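Local coordinates for putative uncharacterized protein (Streptococcus suis, PDB 4XZ7) that probably acts as a protein-crosslinking transglutaminase, the portion here holding the transglutaminase-like domain of a longer secreted virulence factor that helps the bacterium resist phagocytosis, at residues L197-L201 / A255-R259; L201-A207 / A219-V224; N276-L280 / K380-G384. All coordinates share one frame; numbering follows the deposited sequence.

Interaction 1. Residues L197-L201 / A255-R259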
loop_
_atom_site.group_PDB
_atom_site.type_symbol
_atom_site.label_atom_id
_atom_site.label_comp_id
_atom_site.label_asym_id
_atom_site.label_seq_id
_atom_site.Cartn_x
_atom_site.Cartn_y
_atom_site.Cartn_z
ATOM N N LEU B 197 5.212 23.437 -12.097
ATOM C CA LEU B 197 4.955 23.870 -10.719
ATOM C C LEU B 197 6.175 24.540 -10.067
ATOM O O LEU B 197 6.047 25.552 -9.363
ATOM C CB LEU B 197 4.502 22.676 -9.884
ATOM C CG LEU B 197 3.010 22.487 -9.592
ATOM C CD1 LEU B 197 2.136 23.250 -10.531
ATOM C CD2 LEU B 197 2.652 21.000 -9.630
ATOM N N ILE B 198 7.359 23.986 -10.318
ATOM C CA ILE B 198 8.595 24.556 -9.790
ATOM C C ILE B 198 8.877 25.910 -10.416
ATOM O O ILE B 198 9.231 26.861 -9.711
ATOM C CB ILE B 198 9.788 23.625 -10.038
ATOM C CG1 ILE B 198 9.595 22.326 -9.255
ATOM C CG2 ILE B 198 11.076 24.287 -9.625
ATOM C CD1 ILE B 198 10.563 21.269 -9.652
ATOM N N HIS B 199 8.721 25.984 -11.739
ATOM C CA HIS B 199 8.872 27.237 -12.475
ATOM C C HIS B 199 7.983 28.317 -11.861
ATOM O O HIS B 199 8.423 29.449 -11.633
ATOM C CB HIS B 199 8.523 27.039 -13.955
ATOM C CG HIS B 199 9.175 28.025 -14.876
ATOM N ND1 HIS B 199 8.883 29.373 -14.857
ATOM C CD2 HIS B 199 10.094 27.854 -15.857
ATOM C CE1 HIS B 199 9.600 29.992 -15.777
ATOM N NE2 HIS B 199 10.341 29.093 -16.399
ATOM N N LYS B 200 6.738 27.962 -11.575
ATOM C CA LYS B 200 5.821 28.909 -10.955
ATOM C C LYS B 200 6.282 29.313 -9.557
ATOM O O LYS B 200 6.126 30.477 -9.171
ATOM C CB LYS B 200 4.410 28.327 -10.901
ATOM C CG LYS B 200 3.622 28.547 -12.187
ATOM C CD LYS B 200 2.331 27.741 -12.215
ATOM C CE LYS B 200 1.596 27.950 -13.531
ATOM N NZ LYS B 200 0.375 27.103 -13.621
ATOM N N LEU B 201 6.848 28.376 -8.791
ATOM C CA LEU B 201 7.410 28.773 -7.491
ATOM C C LEU B 201 8.538 29.788 -7.701
ATOM O O LEU B 201 8.676 30.735 -6.931
ATOM C CB LEU B 201 7.926 27.570 -6.691
ATOM C CG LEU B 201 6.896 26.558 -6.194
ATOM C CD1 LEU B 201 7.586 25.380 -5.522
ATOM C CD2 LEU B 201 5.922 27.225 -5.230
ATOM N N ALA B 255 6.165 16.722 -3.106
ATOM C CA ALA B 255 5.786 17.144 -1.773
ATOM C C ALA B 255 5.555 18.665 -1.659
ATOM O O ALA B 255 4.515 19.093 -1.163
ATOM C CB ALA B 255 6.829 16.696 -0.777
ATOM N N VAL B 256 6.498 19.497 -2.074
ATOM C CA VAL B 256 6.220 20.921 -1.872
ATOM C C VAL B 256 5.401 21.482 -3.033
ATOM O O VAL B 256 4.661 22.447 -2.863
ATOM C CB VAL B 256 7.513 21.770 -1.619
ATOM C CG1 VAL B 256 8.757 20.911 -1.552
ATOM C CG2 VAL B 256 7.640 22.978 -2.570
ATOM N N THR B 257 5.468 20.830 -4.187
ATOM C CA THR B 257 4.823 21.356 -5.381
ATOM C C THR B 257 3.329 21.030 -5.452
ATOM O O THR B 257 2.515 21.924 -5.616
ATOM C CB THR B 257 5.509 20.834 -6.647
ATOM O OG1 THR B 257 5.818 19.439 -6.494
ATOM C CG2 THR B 257 6.788 21.618 -6.907
ATOM N N GLU B 258 2.985 19.748 -5.346
ATOM C CA GLU B 258 1.594 19.297 -5.371
ATOM C C GLU B 258 0.935 19.297 -4.000
ATOM O O GLU B 258 -0.178 19.797 -3.813
ATOM C CB GLU B 258 1.510 17.881 -5.948
ATOM C CG GLU B 258 2.034 17.796 -7.374
ATOM C CD GLU B 258 1.801 16.437 -8.006
ATOM O OE1 GLU B 258 1.313 15.503 -7.325
ATOM O OE2 GLU B 258 2.118 16.304 -9.197
ATOM N N ARG B 259 1.624 18.705 -3.038
ATOM C CA ARG B 259 1.041 18.494 -1.721
ATOM C C ARG B 259 1.103 19.757 -0.863
ATOM O O ARG B 259 0.272 19.950 0.026
ATOM C CB ARG B 259 1.765 17.338 -1.045
ATOM C CG ARG B 259 1.204 16.862 0.268
ATOM C CD ARG B 259 2.016 15.664 0.668
ATOM N NE ARG B 259 1.523 14.999 1.865
ATOM C CZ ARG B 259 2.185 14.956 3.014
ATOM N NH1 ARG B 259 3.369 15.554 3.111
ATOM N NH2 ARG B 259 1.680 14.304 4.057
#

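Interaction 2. Residues L201-A207 / A219-V224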
loop_
_atom_site.group_PDB
_atom_site.type_symbol
_atom_site.label_atom_id
_atom_site.label_comp_id
_atom_site.label_asym_id
_atom_site.label_seq_id
_atom_site.Cartn_x
_atom_site.Cartn_y
_atom_site.Cartn_z
ATOM N N LEU B 201 6.848 28.376 -8.791
ATOM C CA LEU B 201 7.410 28.773 -7.491
ATOM C C LEU B 201 8.538 29.788 -7.701
ATOM O O LEU B 201 8.676 30.735 -6.931
ATOM C CB LEU B 201 7.926 27.570 -6.691
ATOM C CG LEU B 201 6.896 26.558 -6.194
ATOM C CD1 LEU B 201 7.586 25.380 -5.522
ATOM C CD2 LEU B 201 5.922 27.225 -5.230
ATOM N N ILE B 202 9.330 29.589 -8.754
ATOM C CA ILE B 202 10.452 30.465 -9.055
ATOM C C ILE B 202 9.954 31.862 -9.402
ATOM O O ILE B 202 10.494 32.862 -8.918
ATOM C CB ILE B 202 11.304 29.925 -10.221
ATOM C CG1 ILE B 202 12.047 28.670 -9.787
ATOM C CG2 ILE B 202 12.297 30.973 -10.684
ATOM C CD1 ILE B 202 12.952 28.096 -10.842
ATOM N N GLU B 203 8.921 31.913 -10.237
ATOM C CA GLU B 203 8.268 33.164 -10.595
ATOM C C GLU B 203 7.762 33.859 -9.338
ATOM O O GLU B 203 8.050 35.032 -9.104
ATOM C CB GLU B 203 7.105 32.925 -11.570
ATOM C CG GLU B 203 7.524 32.504 -12.980
ATOM C CD GLU B 203 6.367 31.946 -13.817
ATOM O OE1 GLU B 203 5.184 32.218 -13.498
ATOM O OE2 GLU B 203 6.645 31.220 -14.798
ATOM N N SER B 204 7.016 33.127 -8.521
ATOM C CA SER B 204 6.375 33.730 -7.358
ATOM C C SER B 204 7.413 34.241 -6.362
ATOM O O SER B 204 7.224 35.285 -5.738
ATOM C CB SER B 204 5.431 32.743 -6.699
ATOM O OG SER B 204 4.398 32.385 -7.593
ATOM N N SER B 205 8.531 33.531 -6.256
ATOM C CA SER B 205 9.607 33.933 -5.360
ATOM C C SER B 205 10.293 35.233 -5.793
ATOM O O SER B 205 10.966 35.867 -4.986
ATOM C CB SER B 205 10.659 32.833 -5.268
ATOM O OG SER B 205 11.586 32.916 -6.342
ATOM N N GLU B 206 10.149 35.589 -7.071
ATOM C CA GLU B 206 10.822 36.740 -7.681
ATOM C C GLU B 206 12.346 36.607 -7.650
ATOM O O GLU B 206 13.067 37.604 -7.645
ATOM C CB GLU B 206 10.389 38.042 -7.000
ATOM C CG GLU B 206 8.879 38.262 -7.018
ATOM C CD GLU B 206 8.468 39.600 -6.425
ATOM O OE1 GLU B 206 9.273 40.194 -5.680
ATOM O OE2 GLU B 206 7.342 40.060 -6.711
ATOM N N ALA B 207 12.835 35.371 -7.651
ATOM C CA ALA B 207 14.273 35.123 -7.599
ATOM C C ALA B 207 15.006 35.742 -8.788
ATOM O O ALA B 207 16.124 36.227 -8.646
ATOM C CB ALA B 207 14.552 33.631 -7.534
ATOM N N ALA B 219 15.895 34.485 -1.885
ATOM C CA ALA B 219 14.514 34.726 -2.284
ATOM C C ALA B 219 13.719 33.431 -2.479
ATOM O O ALA B 219 12.598 33.297 -1.966
ATOM C CB ALA B 219 14.486 35.550 -3.556
ATOM N N PHE B 220 14.279 32.479 -3.224
ATOM C CA PHE B 220 13.528 31.243 -3.472
ATOM C C PHE B 220 13.292 30.432 -2.181
ATOM O O PHE B 220 12.170 29.999 -1.888
ATOM C CB PHE B 220 14.226 30.366 -4.507
ATOM C CG PHE B 220 13.442 29.138 -4.849
ATOM C CD1 PHE B 220 12.351 29.218 -5.698
ATOM C CD2 PHE B 220 13.764 27.913 -4.286
ATOM C CE1 PHE B 220 11.611 28.091 -5.998
ATOM C CE2 PHE B 220 13.031 26.788 -4.573
ATOM C CZ PHE B 220 11.951 26.870 -5.422
ATOM N N VAL B 221 14.370 30.233 -1.433
ATOM C CA VAL B 221 14.353 29.496 -0.179
ATOM C C VAL B 221 13.314 30.073 0.779
ATOM O O VAL B 221 12.488 29.337 1.335
ATOM C CB VAL B 221 15.746 29.523 0.483
ATOM C CG1 VAL B 221 15.674 29.054 1.924
ATOM C CG2 VAL B 221 16.706 28.672 -0.301
ATOM N N GLN B 222 13.339 31.395 0.940
ATOM C CA GLN B 222 12.418 32.053 1.858
ATOM C C GLN B 222 10.980 31.930 1.373
ATOM O O GLN B 222 10.062 31.677 2.166
ATOM C CB GLN B 222 12.788 33.528 2.045
ATOM C CG GLN B 222 12.196 34.140 3.313
ATOM C CD GLN B 222 12.755 33.517 4.602
ATOM O OE1 GLN B 222 12.083 32.716 5.263
ATOM N NE2 GLN B 222 13.979 33.902 4.969
ATOM N N TYR B 223 10.773 32.092 0.070
ATOM C CA TYR B 223 9.414 31.940 -0.454
ATOM C C TYR B 223 8.819 30.552 -0.196
ATOM O O TYR B 223 7.678 30.409 0.298
ATOM C CB TYR B 223 9.374 32.207 -1.953
ATOM C CG TYR B 223 7.964 32.103 -2.491
ATOM C CD1 TYR B 223 7.478 30.912 -3.019
ATOM C CD2 TYR B 223 7.114 33.196 -2.443
ATOM C CE1 TYR B 223 6.194 30.813 -3.481
ATOM C CE2 TYR B 223 5.835 33.113 -2.917
ATOM C CZ TYR B 223 5.378 31.921 -3.432
ATOM O OH TYR B 223 4.096 31.844 -3.900
ATOM N N VAL B 224 9.577 29.524 -0.562
ATOM C CA VAL B 224 9.081 28.166 -0.387
ATOM C C VAL B 224 8.819 27.907 1.088
ATOM O O VAL B 224 7.764 27.388 1.440
ATOM C CB VAL B 224 10.049 27.126 -0.931
ATOM C CG1 VAL B 224 9.666 25.710 -0.437
ATOM C CG2 VAL B 224 10.051 27.190 -2.436
#

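Interaction 3. Residues N276-L280 / K380-G384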
loop_
_atom_site.group_PDB
_atom_site.type_symbol
_atom_site.label_atom_id
_atom_site.label_comp_id
_atom_site.label_asym_id
_atom_site.label_seq_id
_atom_site.Cartn_x
_atom_site.Cartn_y
_atom_site.Cartn_z
ATOM N N ASN B 276 19.048 24.514 -10.208
ATOM C CA ASN B 276 19.647 24.076 -11.460
ATOM C C ASN B 276 18.970 24.811 -12.610
ATOM O O ASN B 276 19.643 25.252 -13.540
ATOM C CB ASN B 276 19.551 22.558 -11.632
ATOM C CG ASN B 276 20.607 21.815 -10.833
ATOM O OD1 ASN B 276 21.732 22.283 -10.693
ATOM N ND2 ASN B 276 20.240 20.657 -10.283
ATOM N N MET B 277 17.650 24.966 -12.539
ATOM C CA MET B 277 16.943 25.768 -13.528
ATOM C C MET B 277 17.501 27.195 -13.587
ATOM O O MET B 277 17.634 27.775 -14.664
ATOM C CB MET B 277 15.449 25.805 -13.222
ATOM C CG MET B 277 14.715 24.500 -13.525
ATOM S SD MET B 277 12.984 24.532 -13.036
ATOM C CE MET B 277 12.366 25.915 -13.990
ATOM N N LEU B 278 17.838 27.748 -12.424
ATOM C CA LEU B 278 18.295 29.130 -12.320
ATOM C C LEU B 278 19.774 29.296 -12.653
ATOM O O LEU B 278 20.335 30.372 -12.485
ATOM C CB LEU B 278 18.028 29.660 -10.908
ATOM C CG LEU B 278 16.571 29.891 -10.505
ATOM C CD1 LEU B 278 16.433 30.059 -8.989
ATOM C CD2 LEU B 278 16.007 31.097 -11.242
ATOM N N GLY B 279 20.413 28.229 -13.112
ATOM C CA GLY B 279 21.824 28.292 -13.442
ATOM C C GLY B 279 22.715 28.165 -12.222
ATOM O O GLY B 279 23.881 28.538 -12.262
ATOM N N LEU B 280 22.175 27.634 -11.131
ATOM C CA LEU B 280 22.952 27.496 -9.913
ATOM C C LEU B 280 23.164 26.013 -9.588
ATOM O O LEU B 280 22.312 25.393 -8.939
ATOM C CB LEU B 280 22.246 28.205 -8.756
ATOM C CG LEU B 280 22.420 29.707 -8.499
ATOM C CD1 LEU B 280 23.206 30.395 -9.596
ATOM C CD2 LEU B 280 21.048 30.362 -8.295
ATOM N N LYS B 380 13.347 24.026 -19.858
ATOM C CA LYS B 380 12.768 24.846 -18.802
ATOM C C LYS B 380 13.846 25.630 -18.055
ATOM O O LYS B 380 13.534 26.494 -17.231
ATOM C CB LYS B 380 11.943 23.991 -17.836
ATOM C CG LYS B 380 10.509 24.486 -17.701
ATOM C CD LYS B 380 9.831 24.569 -19.069
ATOM C CE LYS B 380 8.698 25.592 -19.069
ATOM N NZ LYS B 380 7.795 25.434 -17.891
ATOM N N SER B 381 15.109 25.330 -18.351
ATOM C CA SER B 381 16.230 26.155 -17.906
ATOM C C SER B 381 15.968 27.632 -18.202
ATOM O O SER B 381 15.465 27.980 -19.270
ATOM C CB SER B 381 17.530 25.708 -18.580
ATOM O OG SER B 381 18.575 26.647 -18.376
ATOM N N LEU B 382 16.294 28.485 -17.239
ATOM C CA LEU B 382 16.004 29.910 -17.329
ATOM C C LEU B 382 17.229 30.693 -17.740
ATOM O O LEU B 382 17.205 31.921 -17.800
ATOM C CB LEU B 382 15.485 30.427 -15.992
ATOM C CG LEU B 382 14.236 29.700 -15.494
ATOM C CD1 LEU B 382 14.444 29.218 -14.074
ATOM C CD2 LEU B 382 13.039 30.627 -15.598
ATOM N N VAL B 383 18.305 29.971 -18.010
ATOM C CA VAL B 383 19.566 30.590 -18.388
ATOM C C VAL B 383 20.062 30.005 -19.707
ATOM O O VAL B 383 21.260 30.013 -19.993
ATOM C CB VAL B 383 20.637 30.399 -17.288
ATOM C CG1 VAL B 383 20.256 31.182 -16.031
ATOM C CG2 VAL B 383 20.815 28.909 -16.966
ATOM N N GLY B 384 19.131 29.494 -20.505
ATOM C CA GLY B 384 19.478 28.900 -21.781
ATOM C C GLY B 384 20.142 27.544 -21.626
ATOM O O GLY B 384 20.165 26.965 -20.532
#

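Interaction 1. Residues L197-L201 / A255-R259
The carboxylate of Glu-258, the flat side-chain group among the residues that touch here, lies beyond the contact: it is the methylene carbon CG that meets Leu-197, with CD2 of Leu-197 4.0 Å from CG of Glu-258 and the two side chains crossing at about a right angle. One oxygen of that carboxylate, OE1, forms a salt bridge with Arg-190, about two turns earlier on the helix that carries Leu-197. Across the contact the carbonyl of Thr-257 meets the leucine side chain, CG of Leu-197 lying 4.0 Å from Thr-257 O.

The centre of the contact is the methyl group of Thr-257. Its chi1 of 42° sets OG1 between the backbone N and the carbonyl carbon, which turns CG2 beside the N and into a surface formed by three residues of segment 197-201. Ile-198 comes closest, its CG1 3.7 Å from Thr-257 CG2; CB of Leu-197 is 3.9 Å from the same methyl, and CD1 of Leu-201 reaches it at 4.1 Å. The hydroxyl is used differently, bonding to Asn-194 OD1, so one threonine presents an apolar branch and a polar branch to the same helix. Farther along, CD1 of Leu-201 meets CG2 of Val-256 at 3.8 Å.

No hydrogen bond joins the segments directly. Their axes approach to 10.0 Å at an angle of 100°, so a short, weakly bonded helical turn with a pi-type widening lies across helix 188-205. Ile-198 and Val-256 also touch helix 264-277. Such a cluster of crossing helices beside a central helix is consistent with the helical half of the papain-like transglutaminase fold.

Interaction 2. Residues L201-A207 / A219-V224
Phe-220 and Tyr-223 reach from helix 213-227 onto the last turn of helix 188-205, and Ser-205 sits between them. The setting is two consecutive helices packed nearly at right angles, with axes 8.9 Å apart and crossing at 102°, in which the first helix closes with a Schellman motif at Glu-206, whose positive phi turns the chain away. Both segments belong to the transglutaminase-like domain.

Tyr-223 lays one ring face over the backbone between Ser-204 and Ser-205: Ser-205 N stands 4.0 Å above the ring centre, while Ser-204 C is displaced toward the rim. With CG anti to the backbone N (chi1 -178°), the ring extends toward the neighbouring helix, and its hydroxyl ends close against a methylene, Tyr-223 OH to Ser-204 CB being 3.2 Å. The hydroxyl of Ser-204 itself bonds back to Lys-200 O. Leu-201 adds a methyl, CD2, at the edge of the tyrosine ring.

Phe-220 also starts anti to its N, but its ring is directed into the core. CG1 of Ile-202 lies 3.9 Å from CE1 of Phe-220, approaching obliquely, and beyond the contact the ring touches Ala-274 of helix 264-277.

Ser-205 packs by carbon and bonds by oxygen. Its CB is 3.6 Å from Tyr-223 CB, whereas OG lies near the plane of the Phe-220 ring, at its edge. That buried oxygen is held twice from its own segment: OG donates to Ile-202 O at 2.8 Å and, as an ST turn, accepts from Ala-207 N at 3.0 Å, with an N-H...O angle of 137°.

Interaction 3. Residues N276-L280 / K380-G384
Ser-381, whose CA rests 3.9 Å from Met-277 O, has a hydroxyl held by two groups of the following residues: OG donates to Gly-384 O at 2.7 Å and accepts a weak bond from Val-383 N. In the turn so folded, the amide of Leu-382 points to the carbonyl of Met-277, the last helical residue. Leu-382 N to Met-277 O is 3.0 Å and nearly straight (170°), the single hydrogen bond across the contact.

Around it the side chains close in. CD1 of Leu-382 lies 3.7 Å from CB of Met-277 and also meets CD2 of Leu-278, the two leucines running side by side. Met-277 bends at chi3 (59°), bringing its methyl CE to 3.5 Å from Lys-380 O. Gly-279, at positive phi, is the C-prime residue of the Schellman motif that ends the helix, and CG2 of Val-383 packs 3.7 Å from CA of Gly-279.

In the fold, this ties a late loop to the C-terminal end of helix 264-277. Met-277 and Leu-382 both touch His-199 of helix 188-205, while Asn-276 bonds to Ala-282, where strand 282-288 begins.

Helix 188-205 connects all three contacts. It supplies one side of interactions 1 and 2, whose centres are about 11 Å apart and which share Leu-201, and it touches interaction 3 through His-199, Ile-198 and Ile-202. The centre of interaction 3 lies about 16 Å from that of interaction 1 and about 14 Å from that of interaction 2. Along the chain, interaction 2 joins consecutive helices within the span bridged by interaction 1, while interaction 3 opens later and spans about a hundred residues, including the five-stranded sheet. Short- and long-range contacts thus gather around helix 264-277, which in papain-like transglutaminases probably corresponds to the helix bearing the nucleophilic cysteine at its start.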